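Long-range contact in sulfur oxidation protein SOXB (Thermus thermophilus, PDB 2WDD), which probably hydrolyses the sulfur-sulfur bond of cysteine S-thiosulfonate, releasing sulfate in the sulfur oxidation pathway, at a site holding two manganese ions: residues Tyr26-Leu37 against Ala308-Leu319. Residues are numbered along the deposited sequence; the frame is centred on the assembly and turned at random.
Sequences YGDATLLYFSDL and AGKALMRVDLKL. With MN (manganese (II) ion), chain G.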
ATOM      1  N   TYR A  26     -22.707  15.493  11.177  1.00 23.01           N
ATOM      2  CA  TYR A  26     -21.772  15.782  12.254  1.00 20.81           C
ATOM      3  C   TYR A  26     -20.734  16.793  11.794  1.00 23.82           C
ATOM      4  O   TYR A  26     -20.060  16.582  10.789  1.00 22.68           O
ATOM      5  CB  TYR A  26     -21.054  14.516  12.738  1.00 21.04           C
ATOM      6  CG  TYR A  26     -20.137  14.762  13.927  1.00 20.91           C
ATOM      7  CD1 TYR A  26     -20.564  14.504  15.225  1.00 23.24           C
ATOM      8  CD2 TYR A  26     -18.862  15.292  13.753  1.00 20.73           C
ATOM      9  CE1 TYR A  26     -19.743  14.753  16.315  1.00 22.73           C
ATOM     10  CE2 TYR A  26     -18.030  15.540  14.839  1.00 21.11           C
ATOM     11  CZ  TYR A  26     -18.473  15.263  16.114  1.00 28.86           C
ATOM     12  OH  TYR A  26     -17.649  15.489  17.195  1.00 27.20           O
ATOM     13  N   GLY A  27     -20.607  17.885  12.537  1.00 20.27           N
ATOM     14  CA  GLY A  27     -19.596  18.891  12.282  1.00 19.64           C
ATOM     15  C   GLY A  27     -19.784  19.876  11.146  1.00 22.43           C
ATOM     16  O   GLY A  27     -20.871  20.012  10.569  1.00 21.96           O
ATOM     17  N   ASP A  28     -18.691  20.571  10.846  1.00 17.89           N
ATOM     18  CA  ASP A  28     -18.648  21.624   9.845  1.00 18.20           C
ATOM     19  C   ASP A  28     -18.097  21.179   8.500  1.00 22.39           C
ATOM     20  O   ASP A  28     -18.390  21.794   7.473  1.00 22.02           O
ATOM     21  CB  ASP A  28     -17.773  22.762  10.364  1.00 19.73           C
ATOM     22  CG  ASP A  28     -18.159  23.199  11.765  1.00 26.78           C
ATOM     23  OD1 ASP A  28     -19.273  23.738  11.919  1.00 28.52           O
ATOM     24  OD2 ASP A  28     -17.361  23.005  12.710  1.00 21.49           O
ATOM     25  N   ALA A  29     -17.254  20.154   8.513  1.00 17.77           N
ATOM     26  CA  ALA A  29     -16.625  19.697   7.280  1.00 17.03           C
ATOM     27  C   ALA A  29     -16.502  18.190   7.286  1.00 18.22           C
ATOM     28  O   ALA A  29     -16.343  17.568   8.337  1.00 18.00           O
ATOM     29  CB  ALA A  29     -15.243  20.325   7.132  1.00 17.99           C
ATOM     30  N   THR A  30     -16.551  17.606   6.101  1.00 13.98           N
ATOM     31  CA  THR A  30     -16.395  16.171   5.985  1.00 13.38           C
ATOM     32  C   THR A  30     -15.312  15.878   4.979  1.00 15.35           C
ATOM     33  O   THR A  30     -15.340  16.397   3.866  1.00 14.71           O
ATOM     34  CB  THR A  30     -17.687  15.485   5.565  1.00 20.32           C
ATOM     35  OG1 THR A  30     -18.678  15.687   6.583  1.00 19.59           O
ATOM     36  CG2 THR A  30     -17.449  13.976   5.372  1.00 17.59           C
ATOM     37  N   LEU A  31     -14.381  15.011   5.365  1.00 11.67           N
ATOM     38  CA  LEU A  31     -13.324  14.571   4.462  1.00 11.40           C
ATOM     39  C   LEU A  31     -13.640  13.126   4.069  1.00 14.03           C
ATOM     40  O   LEU A  31     -13.936  12.281   4.926  1.00 13.43           O
ATOM     41  CB  LEU A  31     -11.950  14.658   5.136  1.00 10.87           C
ATOM     42  CG  LEU A  31     -11.597  15.975   5.843  1.00 13.60           C
ATOM     43  CD1 LEU A  31     -10.211  15.903   6.441  1.00 14.28           C
ATOM     44  CD2 LEU A  31     -11.706  17.145   4.863  1.00 15.92           C
ATOM     45  N   LEU A  32     -13.649  12.864   2.766  1.00  9.87           N
ATOM     46  CA  LEU A  32     -13.885  11.525   2.227  1.00 10.24           C
ATOM     47  C   LEU A  32     -12.517  11.132   1.692  1.00 12.54           C
ATOM     48  O   LEU A  32     -12.036  11.691   0.703  1.00 12.03           O
ATOM     49  CB  LEU A  32     -14.942  11.546   1.126  1.00  9.98           C
ATOM     50  CG  LEU A  32     -16.283  12.105   1.644  1.00 13.24           C
ATOM     51  CD1 LEU A  32     -17.314  12.252   0.517  1.00 13.15           C
ATOM     52  CD2 LEU A  32     -16.835  11.238   2.790  1.00 13.85           C
ATOM     53  N   TYR A  33     -11.855  10.247   2.428  1.00  9.51           N
ATOM     54  CA  TYR A  33     -10.466   9.912   2.182  1.00  8.74           C
ATOM     55  C   TYR A  33     -10.220   8.455   1.819  1.00 11.50           C
ATOM     56  O   TYR A  33     -10.719   7.544   2.473  1.00 11.20           O
ATOM     57  CB  TYR A  33      -9.701  10.251   3.470  1.00  9.82           C
ATOM     58  CG  TYR A  33      -8.296   9.719   3.568  1.00  9.15           C
ATOM     59  CD1 TYR A  33      -7.347  10.030   2.602  1.00 10.53           C
ATOM     60  CD2 TYR A  33      -7.884   8.985   4.691  1.00  9.33           C
ATOM     61  CE1 TYR A  33      -6.041   9.561   2.703  1.00 10.50           C
ATOM     62  CE2 TYR A  33      -6.580   8.518   4.802  1.00 10.51           C
ATOM     63  CZ  TYR A  33      -5.664   8.820   3.807  1.00 11.52           C
ATOM     64  OH  TYR A  33      -4.375   8.343   3.902  1.00 10.81           O
ATOM     65  N   PHE A  34      -9.422   8.243   0.782  1.00  9.46           N
ATOM     66  CA  PHE A  34      -8.983   6.897   0.427  1.00  9.82           C
ATOM     67  C   PHE A  34      -7.534   7.043  -0.012  1.00 11.53           C
ATOM     68  O   PHE A  34      -7.091   8.140  -0.351  1.00 10.38           O
ATOM     69  CB  PHE A  34      -9.841   6.268  -0.671  1.00 11.27           C
ATOM     70  CG  PHE A  34      -9.742   6.968  -1.995  1.00 11.64           C
ATOM     71  CD1 PHE A  34      -8.875   6.512  -2.982  1.00 13.78           C
ATOM     72  CD2 PHE A  34     -10.506   8.099  -2.249  1.00 13.46           C
ATOM     73  CE1 PHE A  34      -8.785   7.169  -4.210  1.00 13.67           C
ATOM     74  CE2 PHE A  34     -10.403   8.772  -3.465  1.00 15.68           C
ATOM     75  CZ  PHE A  34      -9.556   8.289  -4.455  1.00 13.51           C
ATOM     76  N   SER A  35      -6.778   5.957   0.034  1.00  8.96           N
ATOM     77  CA  SER A  35      -5.376   6.034  -0.339  1.00  8.58           C
ATOM     78  C   SER A  35      -4.929   4.672  -0.830  1.00  9.52           C
ATOM     79  O   SER A  35      -5.579   3.647  -0.573  1.00  9.03           O
ATOM     80  CB  SER A  35      -4.528   6.440   0.874  1.00 11.02           C
ATOM     81  OG  SER A  35      -3.185   6.731   0.519  1.00 11.62           O
ATOM     82  N   ASP A  36      -3.815   4.668  -1.537  1.00  7.34           N
ATOM     83  CA  ASP A  36      -3.212   3.417  -1.958  1.00  6.92           C
ATOM     84  C   ASP A  36      -4.113   2.484  -2.761  1.00 10.34           C
ATOM     85  O   ASP A  36      -4.036   1.255  -2.637  1.00  8.51           O
ATOM     86  CB  ASP A  36      -2.603   2.709  -0.745  1.00  8.96           C
ATOM     87  CG  ASP A  36      -1.471   3.523  -0.119  1.00 10.38           C
ATOM     88  OD1 ASP A  36      -0.319   3.418  -0.574  1.00 10.65           O
ATOM     89  OD2 ASP A  36      -1.761   4.367   0.749  1.00 10.27           O
ATOM     90  N   LEU A  37      -4.922   3.075  -3.637  1.00  8.50           N
ATOM     91  CA  LEU A  37      -5.788   2.295  -4.522  1.00  8.51           C
ATOM     92  C   LEU A  37      -4.964   1.372  -5.425  1.00  9.48           C
ATOM     93  O   LEU A  37      -5.434   0.305  -5.810  1.00  9.63           O
ATOM     94  CB  LEU A  37      -6.618   3.243  -5.385  1.00  9.48           C
ATOM     95  CG  LEU A  37      -7.626   2.645  -6.367  1.00 13.55           C
ATOM     96  CD1 LEU A  37      -8.685   1.818  -5.667  1.00 14.11           C
ATOM     97  CD2 LEU A  37      -8.278   3.745  -7.174  1.00 14.83           C
ATOM     98  N   ALA A 308      -6.184  -0.396  -1.894  1.00  9.33           N
ATOM     99  CA  ALA A 308      -6.809  -1.195  -2.938  1.00  8.81           C
ATOM    100  C   ALA A 308      -8.307  -0.975  -3.131  1.00  9.75           C
ATOM    101  O   ALA A 308      -9.005  -1.843  -3.676  1.00  9.58           O
ATOM    102  CB  ALA A 308      -6.510  -2.678  -2.673  1.00  9.78           C
ATOM    103  N   GLY A 309      -8.789   0.173  -2.650  1.00  8.65           N
ATOM    104  CA  GLY A 309     -10.192   0.566  -2.730  1.00  8.76           C
ATOM    105  C   GLY A 309     -11.093  -0.099  -1.706  1.00 12.65           C
ATOM    106  O   GLY A 309     -12.326  -0.058  -1.815  1.00 12.17           O
ATOM    107  N   LYS A 310     -10.501  -0.727  -0.700  1.00 10.06           N
ATOM    108  CA  LYS A 310     -11.346  -1.456   0.233  1.00  9.96           C
ATOM    109  C   LYS A 310     -12.231  -0.627   1.134  1.00 11.76           C
ATOM    110  O   LYS A 310     -13.289  -1.100   1.564  1.00 10.53           O
ATOM    111  CB  LYS A 310     -10.571  -2.529   1.001  1.00 14.24           C
ATOM    112  CG  LYS A 310      -9.660  -2.030   2.095  1.00 23.60           C
ATOM    113  CD  LYS A 310      -8.729  -3.161   2.584  1.00 24.18           C
ATOM    114  CE  LYS A 310      -9.487  -4.267   3.319  1.00 18.28           C
ATOM    115  NZ  LYS A 310      -8.566  -5.297   3.952  1.00 10.72           N
ATOM    116  N   ALA A 311     -11.812   0.599   1.427  1.00  9.87           N
ATOM    117  CA  ALA A 311     -12.559   1.441   2.344  1.00  9.99           C
ATOM    118  C   ALA A 311     -12.513   2.905   1.971  1.00 12.65           C
ATOM    119  O   ALA A 311     -11.530   3.395   1.420  1.00 11.59           O
ATOM    120  CB  ALA A 311     -12.008   1.266   3.754  1.00 10.83           C
ATOM    121  N   LEU A 312     -13.567   3.620   2.351  1.00 10.59           N
ATOM    122  CA  LEU A 312     -13.606   5.059   2.211  1.00 10.25           C
ATOM    123  C   LEU A 312     -13.687   5.538   3.653  1.00 12.97           C
ATOM    124  O   LEU A 312     -14.564   5.106   4.408  1.00 12.02           O
ATOM    125  CB  LEU A 312     -14.858   5.513   1.462  1.00 10.82           C
ATOM    126  CG  LEU A 312     -14.920   7.039   1.347  1.00 12.52           C
ATOM    127  CD1 LEU A 312     -13.844   7.555   0.380  1.00 11.39           C
ATOM    128  CD2 LEU A 312     -16.316   7.485   0.888  1.00 13.80           C
ATOM    129  N   MET A 313     -12.719   6.345   4.068  1.00  9.31           N
ATOM    130  CA  MET A 313     -12.716   6.852   5.429  1.00  8.74           C
ATOM    131  C   MET A 313     -13.473   8.163   5.462  1.00 13.45           C
ATOM    132  O   MET A 313     -13.097   9.117   4.776  1.00 12.85           O
ATOM    133  CB  MET A 313     -11.293   7.067   5.940  1.00  9.66           C
ATOM    134  CG  MET A 313     -10.776   5.889   6.750  1.00 10.98           C
ATOM    135  SD  MET A 313     -10.881   4.311   5.901  1.00 11.98           S
ATOM    136  CE  MET A 313      -9.718   4.610   4.518  1.00 10.26           C
ATOM    137  N   ARG A 314     -14.549   8.214   6.245  1.00 11.34           N
ATOM    138  CA  ARG A 314     -15.307   9.446   6.365  1.00 10.88           C
ATOM    139  C   ARG A 314     -14.916  10.104   7.672  1.00 13.73           C
ATOM    140  O   ARG A 314     -15.065   9.513   8.749  1.00 13.76           O
ATOM    141  CB  ARG A 314     -16.813   9.202   6.325  1.00 10.84           C
ATOM    142  CG  ARG A 314     -17.606  10.492   6.579  1.00 13.17           C
ATOM    143  CD  ARG A 314     -19.110  10.342   6.349  1.00 15.96           C
ATOM    144  NE  ARG A 314     -19.797  11.508   6.908  1.00 16.89           N
ATOM    145  CZ  ARG A 314     -21.096  11.755   6.787  1.00 28.06           C
ATOM    146  NH1 ARG A 314     -21.869  10.936   6.092  1.00 19.75           N
ATOM    147  NH2 ARG A 314     -21.616  12.829   7.365  1.00 18.55           N
ATOM    148  N   VAL A 315     -14.349  11.300   7.574  1.00 11.25           N
ATOM    149  CA  VAL A 315     -13.892  12.019   8.753  1.00 10.47           C
ATOM    150  C   VAL A 315     -14.641  13.338   8.865  1.00 14.39           C
ATOM    151  O   VAL A 315     -14.415  14.254   8.074  1.00 14.16           O
ATOM    152  CB  VAL A 315     -12.378  12.263   8.730  1.00 12.53           C
ATOM    153  CG1 VAL A 315     -11.906  12.890  10.044  1.00 12.42           C
ATOM    154  CG2 VAL A 315     -11.622  10.959   8.450  1.00 11.71           C
ATOM    155  N   ASP A 316     -15.531  13.429   9.852  1.00 11.85           N
ATOM    156  CA  ASP A 316     -16.329  14.640  10.061  1.00 12.18           C
ATOM    157  C   ASP A 316     -15.676  15.463  11.143  1.00 14.96           C
ATOM    158  O   ASP A 316     -15.309  14.939  12.185  1.00 14.22           O
ATOM    159  CB  ASP A 316     -17.756  14.279  10.458  1.00 13.39           C
ATOM    160  CG  ASP A 316     -18.410  13.347   9.467  1.00 19.75           C
ATOM    161  OD1 ASP A 316     -18.527  13.744   8.293  1.00 20.34           O
ATOM    162  OD2 ASP A 316     -18.795  12.219   9.850  1.00 23.91           O
ATOM    163  N   LEU A 317     -15.454  16.742  10.858  1.00 12.59           N
ATOM    164  CA  LEU A 317     -14.755  17.618  11.777  1.00 12.86           C
ATOM    165  C   LEU A 317     -15.591  18.742  12.369  1.00 15.67           C
ATOM    166  O   LEU A 317     -16.220  19.517  11.636  1.00 15.46           O
ATOM    167  CB  LEU A 317     -13.559  18.273  11.079  1.00 12.63           C
ATOM    168  CG  LEU A 317     -12.610  17.343  10.320  1.00 16.24           C
ATOM    169  CD1 LEU A 317     -11.552  18.147   9.562  1.00 16.78           C
ATOM    170  CD2 LEU A 317     -11.975  16.358  11.292  1.00 18.49           C
ATOM    171  N   LYS A 318     -15.518  18.886  13.690  1.00 13.75           N
ATOM    172  CA  LYS A 318     -16.102  20.044  14.352  1.00 13.98           C
ATOM    173  C   LYS A 318     -14.890  20.942  14.564  1.00 16.25           C
ATOM    174  O   LYS A 318     -13.968  20.592  15.301  1.00 15.52           O
ATOM    175  CB  LYS A 318     -16.665  19.671  15.721  1.00 16.44           C
ATOM    176  CG  LYS A 318     -18.103  19.271  15.699  1.00 23.80           C
ATOM    177  CD  LYS A 318     -18.589  19.052  17.117  1.00 27.67           C
ATOM    178  CE  LYS A 318     -20.063  18.730  17.154  1.00 31.03           C
ATOM    179  NZ  LYS A 318     -20.483  18.431  18.553  1.00 31.10           N
ATOM    180  N   LEU A 319     -14.865  22.089  13.903  1.00 14.56           N
ATOM    181  CA  LEU A 319     -13.718  22.966  14.007  1.00 14.88           C
ATOM    182  C   LEU A 319     -13.928  24.053  15.048  1.00 19.09           C
ATOM    183  O   LEU A 319     -15.065  24.334  15.447  1.00 19.53           O
ATOM    184  CB  LEU A 319     -13.440  23.630  12.650  1.00 16.04           C
ATOM    185  CG  LEU A 319     -13.320  22.682  11.446  1.00 19.95           C
ATOM    186  CD1 LEU A 319     -13.159  23.470  10.148  1.00 20.07           C
ATOM    187  CD2 LEU A 319     -12.161  21.728  11.645  1.00 21.44           C
TER
HETATM  188 MN    MN G1580       0.886   1.916  -1.410  0.90  8.37          MN
HETATM  189  O   HOH W   1     -19.187  16.205  19.625  1.00 25.68           O
HETATM  190  O   HOH W   2     -21.759  15.536   8.581  1.00 27.37           O
HETATM  191  O   HOH W   3     -17.767  23.654  15.226  1.00 27.36           O
HETATM  192  O   HOH W   4      -7.931   2.557  -1.525  1.00 10.86           O
HETATM  193  O   HOH W   5       2.574   2.314  -0.259  0.75  7.96           O
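The ring of Tyr26 takes Lys318 CE over one face, the two side chains crossing at about a right angle, while a water joins Tyr26 OH to Lys318 NZ. Asp316 CB meets the same ring obliquely, 3.6 Å from Tyr26 CD2. Asp316 OD1 and a water both lie at the edge of the Arg314 guanidinium, in its plane; Arg314 NE forms a salt bridge with the syn lone pair of that oxygen, 2.9 Å away. Chi1 of -63° points Thr30 OG1 at the carboxylate alongside, and it donates to Asp316 OD1 over 2.6 Å. With Arg314 NE, two donors grip this oxygen. Arg328 of strand 323-333 pairs with Asp316 OD2, and Gln114 of helix 104-120 accepts from Arg314 NH1. Were Asp316 an alanine, Arg314 and Arg328 would probably lose their shared counterion, and the Thr30 hydroxyl its acceptor.

Beneath runs an antiparallel ladder, for instance Leu31 N to Val315 O at 2.8 Å, within a mixed six-stranded sheet, strand 29-34 being flanked on its other side by parallel strand 124-129 and strand 311-320 by 323-333. A classic beta bulge ends it, Asp28 and Ala29 both facing Leu317, and Asp28 OD2 accepts from Leu319 N at 2.9 Å. On the face bearing Leu31, Leu31 CD1 packs 4.1 Å from Leu317 CD1.

As in metallophosphoesterase folds of the 5'-nucleotidase family, the loop after strand 29-34 carries a metal ligand: Asp36 OD1 coordinates manganese at 2.1 Å, with Asp132, His38 and His288. Ala308 N donates a hydrogen bond to Asp36 O (2.8 Å) from above the carbonyl plane. Buried charges thus tie the strands together at one end, while this bond helps fix the ligand's backbone at the other.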